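Local coordinates for protein putative histidinol-phosphate aminotransferase (Burkholderia pseudomallei, PDB 3P1T) that probably catalyses the pyridoxal-phosphate-dependent transfer of an amino group from L-histidinol phosphate to 2-oxoglutarate in histidine biosynthesis, at residues S85-S90 / K221-F226; N128-V133 / L157-Q162; L141-P144 / Q150-S153. All coordinates share one frame; numbering follows the deposited sequence. Where two conformers were deposited one is given.

Contact 1: residues S85-S90 / K221-F226; sequences SAEFSS and KRKQWF
Glu87 sets its CG beside the backbone N, opposite the carbonyl carbon (chi1 -61°), and then folds at chi2 (-54°), so that its carboxylate swings round to the amino group of Lys223. The lysine begins with the same kind of first torsion but runs straight beyond CG, reaching across the gap at full length. The two side chains come from opposite directions, and their charged ends close a salt bridge between Lys223 NZ and Glu87 OE2 of 3.1 Å. NZ approaches OE2 from the syn side, 22° out of the carboxylate plane. OE1 takes little part, because Glu87 OE1 lies 4.1 Å from Lys223 NZ; the bridge is one-pronged rather than a fork. A methylene of the lysine also runs beside the same oxygen, with Lys223 CD 3.4 Å from Glu87 OE2.

Lys223 sits within a type I turn, closed by the bond from Gln224 N to Lys221 O (3.1 Å). Because neither residue of the bridge is buried, water is likely to moderate its strength. The subunit interface is close by: the carbonyl of Lys223 is bound by Arg106 of the second subunit, and Trp225 stacks on Trp225 of that subunit.

The salt bridge links the region near the end of helix 76-87 to the loop that leaves helix 214-221. Lys223 lies against Arg83 of helix 76-87, while Glu87 also packs on Leu216 and Met220 of helix 214-221, and Gln224 touches Met72 and Val74 of strand 71-74.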
loop_
_atom_site.group_PDB
_atom_site.type_symbol
_atom_site.label_atom_id
_atom_site.label_comp_id
_atom_site.label_asym_id
_atom_site.label_seq_id
_atom_site.Cartn_x
_atom_site.Cartn_y
_atom_site.Cartn_z
ATOM N N SER A 85 4.633 -11.155 11.822
ATOM C CA SER A 85 5.044 -10.894 13.206
ATOM C C SER A 85 3.817 -10.582 14.098
ATOM O O SER A 85 3.820 -10.990 15.251
ATOM C CB SER A 85 6.077 -9.769 13.284
ATOM O OG SER A 85 5.573 -8.489 12.942
ATOM N N ALA A 86 2.764 -9.930 13.568
ATOM C CA ALA A 86 1.532 -9.642 14.321
ATOM C C ALA A 86 0.803 -10.951 14.754
ATOM O O ALA A 86 0.056 -10.935 15.735
ATOM C CB ALA A 86 0.594 -8.777 13.493
ATOM N N GLU A 87 1.050 -12.070 14.057
ATOM C CA GLU A 87 0.431 -13.360 14.370
ATOM C C GLU A 87 1.292 -14.187 15.325
ATOM O O GLU A 87 0.776 -15.139 15.909
ATOM C CB GLU A 87 0.169 -14.175 13.073
ATOM C CG GLU A 87 -0.770 -13.505 12.074
ATOM C CD GLU A 87 -2.121 -13.065 12.606
ATOM O OE1 GLU A 87 -2.816 -13.877 13.265
ATOM O OE2 GLU A 87 -2.480 -11.890 12.371
ATOM N N PHE A 88 2.594 -13.843 15.476
ATOM C CA PHE A 88 3.555 -14.543 16.344
ATOM C C PHE A 88 4.309 -13.564 17.255
ATOM O O PHE A 88 5.507 -13.742 17.501
ATOM C CB PHE A 88 4.577 -15.318 15.470
ATOM C CG PHE A 88 4.003 -16.215 14.400
ATOM C CD1 PHE A 88 3.074 -17.206 14.718
ATOM C CD2 PHE A 88 4.466 -16.146 13.096
ATOM C CE1 PHE A 88 2.554 -18.047 13.727
ATOM C CE2 PHE A 88 3.972 -17.008 12.112
ATOM C CZ PHE A 88 3.007 -17.939 12.428
ATOM N N SER A 89 3.600 -12.548 17.770
ATOM C CA SER A 89 4.148 -11.419 18.535
ATOM C C SER A 89 4.868 -11.836 19.834
ATOM O O SER A 89 5.695 -11.055 20.327
ATOM C CB SER A 89 3.052 -10.403 18.866
ATOM O OG SER A 89 1.912 -11.012 19.442
ATOM N N SER A 90 4.614 -13.053 20.355
ATOM C CA SER A 90 5.280 -13.517 21.583
ATOM C C SER A 90 6.593 -14.249 21.286
ATOM O O SER A 90 7.393 -14.447 22.202
ATOM C CB SER A 90 4.359 -14.429 22.380
ATOM O OG SER A 90 3.289 -13.672 22.921
ATOM N N LYS A 221 -5.007 -12.066 5.665
ATOM C CA LYS A 221 -5.808 -11.418 4.606
ATOM C C LYS A 221 -6.905 -10.579 5.215
ATOM O O LYS A 221 -7.145 -9.463 4.760
ATOM C CB LYS A 221 -6.413 -12.442 3.632
ATOM C CG LYS A 221 -5.422 -12.956 2.602
ATOM C CD LYS A 221 -6.069 -13.912 1.643
ATOM C CE LYS A 221 -5.076 -14.368 0.609
ATOM N NZ LYS A 221 -5.662 -15.330 -0.364
ATOM N N ARG A 222 -7.522 -11.099 6.285
ATOM C CA ARG A 222 -8.568 -10.448 7.084
ATOM C C ARG A 222 -8.074 -9.115 7.701
ATOM O O ARG A 222 -8.865 -8.191 7.896
ATOM C CB ARG A 222 -9.040 -11.398 8.213
ATOM C CG ARG A 222 -10.432 -11.972 8.015
ATOM C CD ARG A 222 -10.844 -12.929 9.126
ATOM N NE ARG A 222 -10.410 -14.308 8.871
ATOM C CZ ARG A 222 -9.759 -15.080 9.743
ATOM N NH1 ARG A 222 -9.437 -14.611 10.950
ATOM N NH2 ARG A 222 -9.413 -16.317 9.413
ATOM N N LYS A 223 -6.770 -9.017 7.984
ATOM C CA LYS A 223 -6.211 -7.816 8.612
ATOM C C LYS A 223 -5.700 -6.809 7.561
ATOM O O LYS A 223 -5.466 -5.648 7.913
ATOM C CB LYS A 223 -5.086 -8.182 9.609
ATOM C CG LYS A 223 -5.657 -8.873 10.845
ATOM C CD LYS A 223 -4.644 -9.291 11.847
ATOM C CE LYS A 223 -5.319 -9.961 13.011
ATOM N NZ LYS A 223 -4.366 -10.224 14.115
ATOM N N GLN A 224 -5.610 -7.213 6.286
ATOM C CA GLN A 224 -5.137 -6.325 5.222
ATOM C C GLN A 224 -6.124 -5.194 4.973
ATOM O O GLN A 224 -7.310 -5.296 5.306
ATOM C CB GLN A 224 -4.872 -7.079 3.926
ATOM C CG GLN A 224 -3.662 -7.999 3.984
ATOM C CD GLN A 224 -3.331 -8.533 2.616
ATOM O OE1 GLN A 224 -4.042 -9.389 2.057
ATOM N NE2 GLN A 224 -2.275 -7.988 2.022
ATOM N N TRP A 225 -5.611 -4.096 4.429
ATOM C CA TRP A 225 -6.412 -2.922 4.175
ATOM C C TRP A 225 -7.262 -3.116 2.956
ATOM O O TRP A 225 -6.886 -3.868 2.055
ATOM C CB TRP A 225 -5.511 -1.702 4.005
ATOM C CG TRP A 225 -4.632 -1.402 5.186
ATOM C CD1 TRP A 225 -4.961 -1.526 6.503
ATOM C CD2 TRP A 225 -3.337 -0.772 5.152
ATOM N NE1 TRP A 225 -3.920 -1.099 7.291
ATOM C CE2 TRP A 225 -2.918 -0.611 6.488
ATOM C CE3 TRP A 225 -2.459 -0.383 4.111
ATOM C CZ2 TRP A 225 -1.673 -0.066 6.819
ATOM C CZ3 TRP A 225 -1.234 0.182 4.437
ATOM C CH2 TRP A 225 -0.845 0.322 5.773
ATOM N N PHE A 226 -8.414 -2.437 2.919
ATOM C CA PHE A 226 -9.288 -2.478 1.764
ATOM C C PHE A 226 -8.581 -1.809 0.571
ATOM O O PHE A 226 -8.008 -0.724 0.743
ATOM C CB PHE A 226 -10.634 -1.802 2.084
ATOM C CG PHE A 226 -11.495 -1.560 0.866
ATOM C CD1 PHE A 226 -12.088 -2.623 0.186
ATOM C CD2 PHE A 226 -11.676 -0.280 0.370
ATOM C CE1 PHE A 226 -12.833 -2.403 -0.974
ATOM C CE2 PHE A 226 -12.443 -0.061 -0.773
ATOM C CZ PHE A 226 -13.006 -1.123 -1.441
#

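Contact 2: residues N128-V133 / L157-Q162; sequences NDLAQV and LDQLRQ
Leu130 overlaps two side chains of the facing helix, one with each of its methyls. CD1 meets a methyl of Leu160, with Leu130 CD1 and Leu160 CD2 3.8 Å apart, and these two leucines are set at about a right angle. The other methyl lies against the amide end of Gln159, where Leu130 CD2 is 3.7 Å from Gln159 NE2. Both leucines are buried, whereas Gln159 closes the contact nearer the surface.

The torsions explain how one leucine serves two neighbours. Leu130 turns its CG away from the backbone N and beside the carbonyl carbon (chi1 -163°), which carries the fork of methyls toward residues 157-162. Gln159 makes a similar first turn and then runs extended, so its amide is delivered over Leu130 to the backbone at Ala131. There Gln159 OE1 stands 4.1 Å from Ala131 CA, a van der Waals approach. No hydrogen bond joins the two segments; they are held by apolar contact and by the amide crossing over a leucine methyl at a slant.

Behind the leucine, residues Leu130 to Val133 form a type I turn, whose closing bond, from Val133 N to Leu130 O at 3.4 Å, is weak. Val133 then points inward, toward the other segment.

The contact spans the large sheet from its outermost strand 113-117 inward to strand 137-142. Leu130 touches Ile117 of the former and Leu160 covers Val139 of the latter, so helices 127-130 and 154-163 each set a leucine against a strand of that sheet.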
loop_
_atom_site.group_PDB
_atom_site.type_symbol
_atom_site.label_atom_id
_atom_site.label_comp_id
_atom_site.label_asym_id
_atom_site.label_seq_id
_atom_site.Cartn_x
_atom_site.Cartn_y
_atom_site.Cartn_z
ATOM N N ASN A 128 27.352 -21.891 15.711
ATOM C CA ASN A 128 27.156 -21.727 17.152
ATOM C C ASN A 128 25.892 -20.966 17.434
ATOM O O ASN A 128 25.178 -21.328 18.364
ATOM C CB ASN A 128 28.346 -21.016 17.806
ATOM C CG ASN A 128 29.658 -21.722 17.590
ATOM O OD1 ASN A 128 29.834 -22.895 17.945
ATOM N ND2 ASN A 128 30.597 -21.029 16.967
ATOM N N ASP A 129 25.611 -19.920 16.644
ATOM C CA ASP A 129 24.392 -19.132 16.770
ATOM C C ASP A 129 23.197 -19.933 16.218
ATOM O O ASP A 129 22.127 -19.931 16.819
ATOM C CB ASP A 129 24.536 -17.777 16.049
ATOM C CG ASP A 129 25.544 -16.812 16.650
ATOM O OD1 ASP A 129 25.739 -16.847 17.893
ATOM O OD2 ASP A 129 26.065 -15.954 15.899
ATOM N N LEU A 130 23.401 -20.658 15.105
ATOM C CA LEU A 130 22.386 -21.475 14.444
ATOM C C LEU A 130 21.907 -22.599 15.372
ATOM O O LEU A 130 20.743 -22.980 15.324
ATOM C CB LEU A 130 22.986 -22.027 13.155
ATOM C CG LEU A 130 22.048 -22.569 12.089
ATOM C CD1 LEU A 130 20.949 -21.587 11.754
ATOM C CD2 LEU A 130 22.827 -22.923 10.820
ATOM N N ALA A 131 22.779 -23.053 16.271
ATOM C CA ALA A 131 22.479 -24.074 17.274
ATOM C C ALA A 131 21.597 -23.524 18.409
ATOM O O ALA A 131 21.028 -24.326 19.155
ATOM C CB ALA A 131 23.773 -24.612 17.856
ATOM N N GLN A 132 21.497 -22.174 18.550
ATOM C CA GLN A 132 20.718 -21.529 19.608
ATOM C C GLN A 132 19.257 -21.351 19.165
ATOM O O GLN A 132 18.424 -20.927 19.975
ATOM C CB GLN A 132 21.338 -20.177 20.030
ATOM C CG GLN A 132 22.668 -20.319 20.795
ATOM C CD GLN A 132 23.305 -19.002 21.192
ATOM O OE1 GLN A 132 22.753 -18.213 21.978
ATOM N NE2 GLN A 132 24.534 -18.789 20.741
ATOM N N VAL A 133 18.932 -21.692 17.900
ATOM C CA VAL A 133 17.559 -21.600 17.372
ATOM C C VAL A 133 16.683 -22.607 18.132
ATOM O O VAL A 133 17.101 -23.762 18.270
ATOM C CB VAL A 133 17.533 -21.841 15.838
ATOM C CG1 VAL A 133 16.113 -22.069 15.322
ATOM C CG2 VAL A 133 18.211 -20.697 15.089
ATOM N N LEU A 157 19.203 -25.538 5.974
ATOM C CA LEU A 157 17.751 -25.615 5.825
ATOM C C LEU A 157 17.165 -26.786 6.621
ATOM O O LEU A 157 16.127 -26.622 7.268
ATOM C CB LEU A 157 17.363 -25.740 4.346
ATOM C CG LEU A 157 17.394 -24.433 3.544
ATOM C CD1 LEU A 157 17.268 -24.690 2.065
ATOM C CD2 LEU A 157 16.283 -23.491 3.985
ATOM N N ASP A 158 17.856 -27.956 6.597
ATOM C CA ASP A 158 17.481 -29.168 7.321
ATOM C C ASP A 158 17.467 -28.888 8.827
ATOM O O ASP A 158 16.469 -29.196 9.480
ATOM C CB ASP A 158 18.444 -30.309 6.975
ATOM C CG ASP A 158 18.182 -31.620 7.687
ATOM O OD1 ASP A 158 17.001 -32.045 7.744
ATOM O OD2 ASP A 158 19.157 -32.221 8.203
ATOM N N GLN A 159 18.531 -28.240 9.356
ATOM C CA GLN A 159 18.667 -27.877 10.763
ATOM C C GLN A 159 17.581 -26.873 11.165
ATOM O O GLN A 159 16.939 -27.084 12.195
ATOM C CB GLN A 159 20.058 -27.306 11.040
ATOM C CG GLN A 159 20.536 -27.533 12.475
ATOM C CD GLN A 159 21.810 -26.801 12.855
ATOM O OE1 GLN A 159 22.042 -26.515 14.035
ATOM N NE2 GLN A 159 22.664 -26.466 11.891
ATOM N N LEU A 160 17.334 -25.824 10.341
ATOM C CA LEU A 160 16.307 -24.805 10.608
ATOM C C LEU A 160 14.913 -25.412 10.687
ATOM O O LEU A 160 14.175 -25.116 11.630
ATOM C CB LEU A 160 16.312 -23.707 9.544
ATOM C CG LEU A 160 17.481 -22.756 9.568
ATOM C CD1 LEU A 160 17.683 -22.116 8.204
ATOM C CD2 LEU A 160 17.327 -21.733 10.663
ATOM N N ARG A 161 14.572 -26.312 9.737
ATOM C CA ARG A 161 13.258 -26.955 9.676
ATOM C C ARG A 161 12.996 -27.868 10.895
ATOM O O ARG A 161 11.828 -28.048 11.252
ATOM C CB ARG A 161 13.110 -27.742 8.382
ATOM C CG ARG A 161 12.802 -26.811 7.232
ATOM C CD ARG A 161 12.921 -27.437 5.860
ATOM N NE ARG A 161 12.585 -26.439 4.841
ATOM C CZ ARG A 161 13.101 -26.393 3.616
ATOM N NH1 ARG A 161 14.002 -27.292 3.229
ATOM N NH2 ARG A 161 12.733 -25.435 2.774
ATOM N N GLN A 162 14.075 -28.391 11.545
ATOM C CA GLN A 162 14.023 -29.275 12.717
ATOM C C GLN A 162 14.013 -28.475 14.025
ATOM O O GLN A 162 13.326 -28.859 14.980
ATOM C CB GLN A 162 15.220 -30.254 12.720
ATOM C CG GLN A 162 15.173 -31.341 11.633
ATOM C CD GLN A 162 16.350 -32.305 11.644
ATOM O OE1 GLN A 162 17.239 -32.259 12.507
ATOM N NE2 GLN A 162 16.375 -33.216 10.678
#

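Contact 3: residues L141-P144 / Q150-S153; sequences LANP and QALS
Asn143 OD1 accepts the backbone N-H of Leu152 in a bond of 2.8 Å, nearly straight at the hydrogen (165°). The donor stands well above the carbonyl plane, 48° out of it. The other arm of the amide holds the same residue through water: Asn143 ND2 donates to a water at 3.0 Å, and that water donates to Leu152 O at 2.7 Å. One side-chain amide thus engages both backbone polar groups of Leu152, a pattern consistent with the modelled orientation of the amide.

The group arrives there because CG of Asn143 lies opposite its backbone N (chi1 -172°), sending the amide across to residues 150-153. Leu152 in turn leans over the asparagine, with Leu152 CD1 3.8 Å from Asn143 CB. Farther along, a second water donates to Gln150 O at 2.9 Å and, at a longer 3.3 Å, to Ala142 O. The cis peptide bond before Pro144 turns the chain as it leaves the strand, and Pro144 CA makes a weak, bent C-H...O contact of 3.4 Å with Gln150 O.

Asn143 and Pro144 open the Asn-Pro-Ser-Asn-Pro-Thr-Gly signature of these aminotransferases, a loop that in relatives helps bind the cofactor. Beyond it, Ser153 is the N-cap of helix 154-163: its side chain caps a backbone N of the first turn, and its own N donates to Glu156 OE1.

No backbone-to-backbone hydrogen bond joins the segments; an asparagine amide and two waters make the polar links, consistent with a signature loop held in a defined shape between strand and helix.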
loop_
_atom_site.group_PDB
_atom_site.type_symbol
_atom_site.label_atom_id
_atom_site.label_comp_id
_atom_site.label_asym_id
_atom_site.label_seq_id
_atom_site.Cartn_x
_atom_site.Cartn_y
_atom_site.Cartn_z
ATOM N N LEU A 141 15.011 -15.460 7.202
ATOM C CA LEU A 141 16.269 -15.403 6.442
ATOM C C LEU A 141 16.038 -15.175 4.949
ATOM O O LEU A 141 15.059 -15.667 4.384
ATOM C CB LEU A 141 17.067 -16.703 6.619
ATOM C CG LEU A 141 17.586 -17.011 8.010
ATOM C CD1 LEU A 141 17.827 -18.462 8.171
ATOM C CD2 LEU A 141 18.815 -16.185 8.350
ATOM N N ALA A 142 16.969 -14.451 4.305
ATOM C CA ALA A 142 16.938 -14.211 2.862
ATOM C C ALA A 142 17.772 -15.283 2.166
ATOM O O ALA A 142 18.911 -15.533 2.588
ATOM C CB ALA A 142 17.449 -12.811 2.538
ATOM N N ASN A 143 17.192 -15.966 1.153
ATOM C CA ASN A 143 17.883 -17.008 0.380
ATOM C C ASN A 143 17.637 -16.797 -1.133
ATOM O O ASN A 143 16.517 -17.011 -1.596
ATOM C CB ASN A 143 17.461 -18.410 0.816
ATOM C CG ASN A 143 18.268 -19.529 0.202
ATOM O OD1 ASN A 143 19.460 -19.402 -0.036
ATOM N ND2 ASN A 143 17.644 -20.678 -0.017
ATOM N N PRO A 144 18.649 -16.348 -1.928
ATOM C CA PRO A 144 20.045 -16.002 -1.554
ATOM C C PRO A 144 20.073 -14.792 -0.637
ATOM O O PRO A 144 19.112 -14.011 -0.631
ATOM C CB PRO A 144 20.710 -15.700 -2.910
ATOM C CG PRO A 144 19.813 -16.319 -3.945
ATOM C CD PRO A 144 18.434 -16.166 -3.375
ATOM N N GLN A 150 25.121 -15.351 -0.834
ATOM C CA GLN A 150 25.232 -16.750 -0.456
ATOM C C GLN A 150 23.871 -17.383 -0.341
ATOM O O GLN A 150 22.902 -16.736 0.091
ATOM C CB GLN A 150 25.994 -16.913 0.880
ATOM C CG GLN A 150 27.425 -16.386 0.894
ATOM C CD GLN A 150 28.291 -17.007 -0.159
ATOM O OE1 GLN A 150 28.534 -18.229 -0.179
ATOM N NE2 GLN A 150 28.777 -16.159 -1.058
ATOM N N ALA A 151 23.820 -18.676 -0.692
ATOM C CA ALA A 151 22.638 -19.524 -0.604
ATOM C C ALA A 151 22.723 -20.468 0.604
ATOM O O ALA A 151 23.817 -20.934 0.946
ATOM C CB ALA A 151 22.475 -20.327 -1.879
ATOM N N LEU A 152 21.569 -20.730 1.256
ATOM C CA LEU A 152 21.478 -21.644 2.395
ATOM C C LEU A 152 21.765 -23.053 1.957
ATOM O O LEU A 152 21.224 -23.496 0.939
ATOM C CB LEU A 152 20.090 -21.576 3.061
ATOM C CG LEU A 152 19.717 -20.239 3.678
ATOM C CD1 LEU A 152 18.265 -20.226 4.084
ATOM C CD2 LEU A 152 20.643 -19.878 4.820
ATOM N N SER A 153 22.628 -23.762 2.705
ATOM C CA SER A 153 22.959 -25.152 2.355
ATOM C C SER A 153 21.820 -26.102 2.746
ATOM O O SER A 153 20.957 -25.738 3.549
ATOM C CB SER A 153 24.260 -25.602 3.022
ATOM O OG SER A 153 24.075 -25.912 4.393
HETATM O O HOH W 1 21.513 -17.510 2.547
HETATM O O HOH W 2 19.546 -22.737 -1.078
#

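Overall arrangement
From the N terminus, helix 76-87 supplies the first half of contact 1, whose partner arrives only after helix 214-221, so this contact closes the longest loop. Contacts 2 and 3 both nest within it. Contact 2 joins residues 128-133 to 157-162, and contact 3, between 141-144 and 150-153, lies inside that smaller loop. The inner two touch: Leu160 packs on Leu141 and Leu157 on Leu152, tying strand 137-142 and helix 154-163 of a beta-alpha-beta crossover to the preceding helix 127-130. Contact 1 stands apart, its centre about 26 Å from each of the other centres, and joins helix 76-87 to the loop after helix 214-221 near the subunit interface.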